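Local coordinates for protein aminoacyl-tRNA synthetase (Cryptosporidium parvum, PDB 5F9Z) that probably charges tRNA(Pro) with proline at the expense of ATP, as a class II prolyl-tRNA synthetase, and binds the inhibitor halofuginone, at residues T205-S213 with D222-F230. Residues are numbered along the deposited sequence; the frame is centred on the assembly and turned at random.
Sequences TPVVKGTKS and DITKSIEGF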
# COMPACT_ATOMS: atom_id res chain seq x y z
N THR A 205 -6.06 -5.63 1.69
CA THR A 205 -4.78 -6.27 1.46
C THR A 205 -4.21 -6.77 2.78
O THR A 205 -3.99 -5.96 3.69
CB THR A 205 -3.80 -5.30 0.79
OG1 THR A 205 -4.38 -4.79 -0.42
CG2 THR A 205 -2.49 -6.01 0.46
N PRO A 206 -3.96 -8.07 2.93
CA PRO A 206 -3.43 -8.57 4.21
C PRO A 206 -1.97 -8.21 4.38
O PRO A 206 -1.17 -8.27 3.44
CB PRO A 206 -3.63 -10.08 4.10
CG PRO A 206 -3.55 -10.35 2.63
CD PRO A 206 -4.15 -9.15 1.95
N VAL A 207 -1.62 -7.82 5.61
CA VAL A 207 -0.24 -7.50 5.98
C VAL A 207 0.06 -8.14 7.33
O VAL A 207 -0.85 -8.47 8.10
CB VAL A 207 0.02 -5.98 6.03
CG1 VAL A 207 -0.11 -5.36 4.64
CG2 VAL A 207 -0.92 -5.31 7.01
N VAL A 208 1.35 -8.30 7.61
CA VAL A 208 1.82 -8.91 8.85
C VAL A 208 2.51 -7.83 9.67
O VAL A 208 3.54 -7.29 9.25
CB VAL A 208 2.76 -10.09 8.58
CG1 VAL A 208 3.29 -10.65 9.89
CG2 VAL A 208 2.04 -11.17 7.79
N LYS A 209 1.95 -7.52 10.83
CA LYS A 209 2.56 -6.56 11.74
C LYS A 209 3.72 -7.22 12.49
O LYS A 209 3.61 -8.37 12.94
CB LYS A 209 1.54 -6.03 12.74
CG LYS A 209 0.48 -5.14 12.11
CD LYS A 209 -0.45 -4.52 13.14
CE LYS A 209 -1.40 -5.55 13.72
NZ LYS A 209 -2.53 -4.90 14.44
N GLY A 210 4.83 -6.50 12.60
CA GLY A 210 5.98 -7.05 13.28
C GLY A 210 7.05 -6.00 13.47
O GLY A 210 6.87 -4.82 13.16
N THR A 211 8.19 -6.46 13.99
CA THR A 211 9.34 -5.61 14.26
C THR A 211 10.50 -6.02 13.36
O THR A 211 10.78 -7.22 13.21
CB THR A 211 9.76 -5.70 15.73
OG1 THR A 211 8.64 -5.37 16.57
CG2 THR A 211 10.90 -4.74 16.02
N LYS A 212 11.17 -5.03 12.78
CA LYS A 212 12.36 -5.31 11.99
C LYS A 212 13.49 -5.80 12.88
O LYS A 212 13.59 -5.43 14.06
CB LYS A 212 12.81 -4.06 11.24
CG LYS A 212 11.89 -3.62 10.12
CD LYS A 212 11.86 -4.65 9.00
CE LYS A 212 11.02 -4.15 7.83
NZ LYS A 212 10.92 -5.17 6.75
N SER A 213 14.34 -6.66 12.32
CA SER A 213 15.53 -7.09 13.03
C SER A 213 16.51 -5.93 13.17
O SER A 213 16.35 -4.86 12.56
CB SER A 213 16.19 -8.26 12.30
OG SER A 213 16.57 -7.90 10.99
N ASP A 222 15.81 3.42 17.06
CA ASP A 222 16.01 2.32 17.99
C ASP A 222 15.19 1.09 17.60
O ASP A 222 15.73 -0.02 17.56
CB ASP A 222 15.64 2.76 19.41
CG ASP A 222 16.63 3.75 20.00
OD1 ASP A 222 17.80 3.76 19.54
OD2 ASP A 222 16.25 4.51 20.91
N ILE A 223 13.90 1.27 17.33
CA ILE A 223 13.00 0.18 16.98
C ILE A 223 12.25 0.57 15.72
O ILE A 223 11.66 1.65 15.65
CB ILE A 223 12.01 -0.13 18.12
CG1 ILE A 223 12.75 -0.51 19.40
CG2 ILE A 223 11.06 -1.25 17.70
CD1 ILE A 223 11.84 -0.77 20.58
N THR A 224 12.28 -0.30 14.72
CA THR A 224 11.54 -0.11 13.47
C THR A 224 10.49 -1.21 13.37
O THR A 224 10.83 -2.38 13.18
CB THR A 224 12.46 -0.12 12.26
OG1 THR A 224 13.33 1.02 12.30
CG2 THR A 224 11.65 -0.09 10.97
N LYS A 225 9.22 -0.82 13.49
CA LYS A 225 8.11 -1.73 13.26
C LYS A 225 7.54 -1.49 11.87
O LYS A 225 7.62 -0.38 11.34
CB LYS A 225 7.03 -1.54 14.33
CG LYS A 225 7.52 -1.82 15.74
CD LYS A 225 6.38 -1.80 16.75
CE LYS A 225 6.87 -2.20 18.13
NZ LYS A 225 5.77 -2.25 19.12
N SER A 226 6.98 -2.54 11.28
CA SER A 226 6.52 -2.45 9.91
C SER A 226 5.36 -3.41 9.69
O SER A 226 5.06 -4.27 10.53
CB SER A 226 7.64 -2.76 8.92
OG SER A 226 8.01 -4.12 8.98
N ILE A 227 4.71 -3.26 8.54
CA ILE A 227 3.73 -4.21 8.03
C ILE A 227 4.29 -4.76 6.73
O ILE A 227 4.63 -4.00 5.82
CB ILE A 227 2.35 -3.58 7.83
CG1 ILE A 227 2.47 -2.20 7.19
CG2 ILE A 227 1.61 -3.48 9.14
CD1 ILE A 227 1.14 -1.59 6.80
N GLU A 228 4.41 -6.08 6.64
CA GLU A 228 5.00 -6.74 5.48
C GLU A 228 3.90 -7.34 4.62
O GLU A 228 3.06 -8.11 5.11
CB GLU A 228 5.98 -7.83 5.91
CG GLU A 228 7.17 -7.32 6.72
CD GLU A 228 8.05 -6.37 5.94
OE1 GLU A 228 8.23 -5.22 6.39
OE2 GLU A 228 8.56 -6.76 4.87
N GLY A 229 3.90 -6.99 3.33
CA GLY A 229 3.05 -7.63 2.36
C GLY A 229 3.79 -8.71 1.59
O GLY A 229 4.99 -8.94 1.77
N PHE A 230 3.06 -9.37 0.70
CA PHE A 230 3.64 -10.46 -0.08
C PHE A 230 2.86 -10.63 -1.37
O PHE A 230 1.63 -10.61 -1.38
CB PHE A 230 3.65 -11.77 0.72
CG PHE A 230 4.36 -12.89 0.02
CD1 PHE A 230 5.75 -12.89 -0.08
CD2 PHE A 230 3.66 -13.95 -0.52
CE1 PHE A 230 6.41 -13.92 -0.72
CE2 PHE A 230 4.31 -14.99 -1.15
CZ PHE A 230 5.69 -14.97 -1.25
O HOH W 1 0.35 -8.75 0.81
O HOH W 2 13.95 -2.90 15.19
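Glu228 OE1 is gripped by two donors on one face of a beta hairpin. Lys212 NZ forms a salt bridge to Glu228 OE1 at 2.7 Å, approaching from above the carboxylate plane, 59° out of it. Ser226 OG donates to the same Glu228 OE1 at 2.8 Å, on the anti side and close to that plane. A serine suits this place because its short side chain sets the hydroxyl between its own backbone N and carbonyl carbon (chi1 69°), from where it points along the strand to the carboxylate two residues on. Lysine has the length to reach across: its chain bends at chi2 (-66°), packs Lys212 CG 3.6 Å from Thr224 CG2, and brings CE beside Ser226 OG. Lys212 NZ also donates to the backbone O of Leu477, linking the hairpin to the C-terminal part of the chain.

Beneath these groups the strands pair antiparallel, Val208 with Glu228 and Gly210 with Ser226 as hydrogen-bonded pairs. The backbone bond from Lys212 N to Thr224 O is the shortest of the backbone bonds across the hairpin (2.7 Å), and water 2 extends the pairing by joining Lys212 O to Thr224 N. Gly210, without a side chain, adds no bulk beside the polar cluster.

On the other face, branched Ile227 lays CG2 against Val207 CG2 (3.8 Å) and the aliphatic part of Lys209, whose ammonium reaches Asn193; helix 181-202 covers this side. The hairpin belongs to the class II catalytic core, with the side chain of Ser226 about 6 Å from the bound ATP analogue. Two donors on one oxygen of the buried Glu228 would be expected to favour its ionised form and limit rotation of the carboxylate.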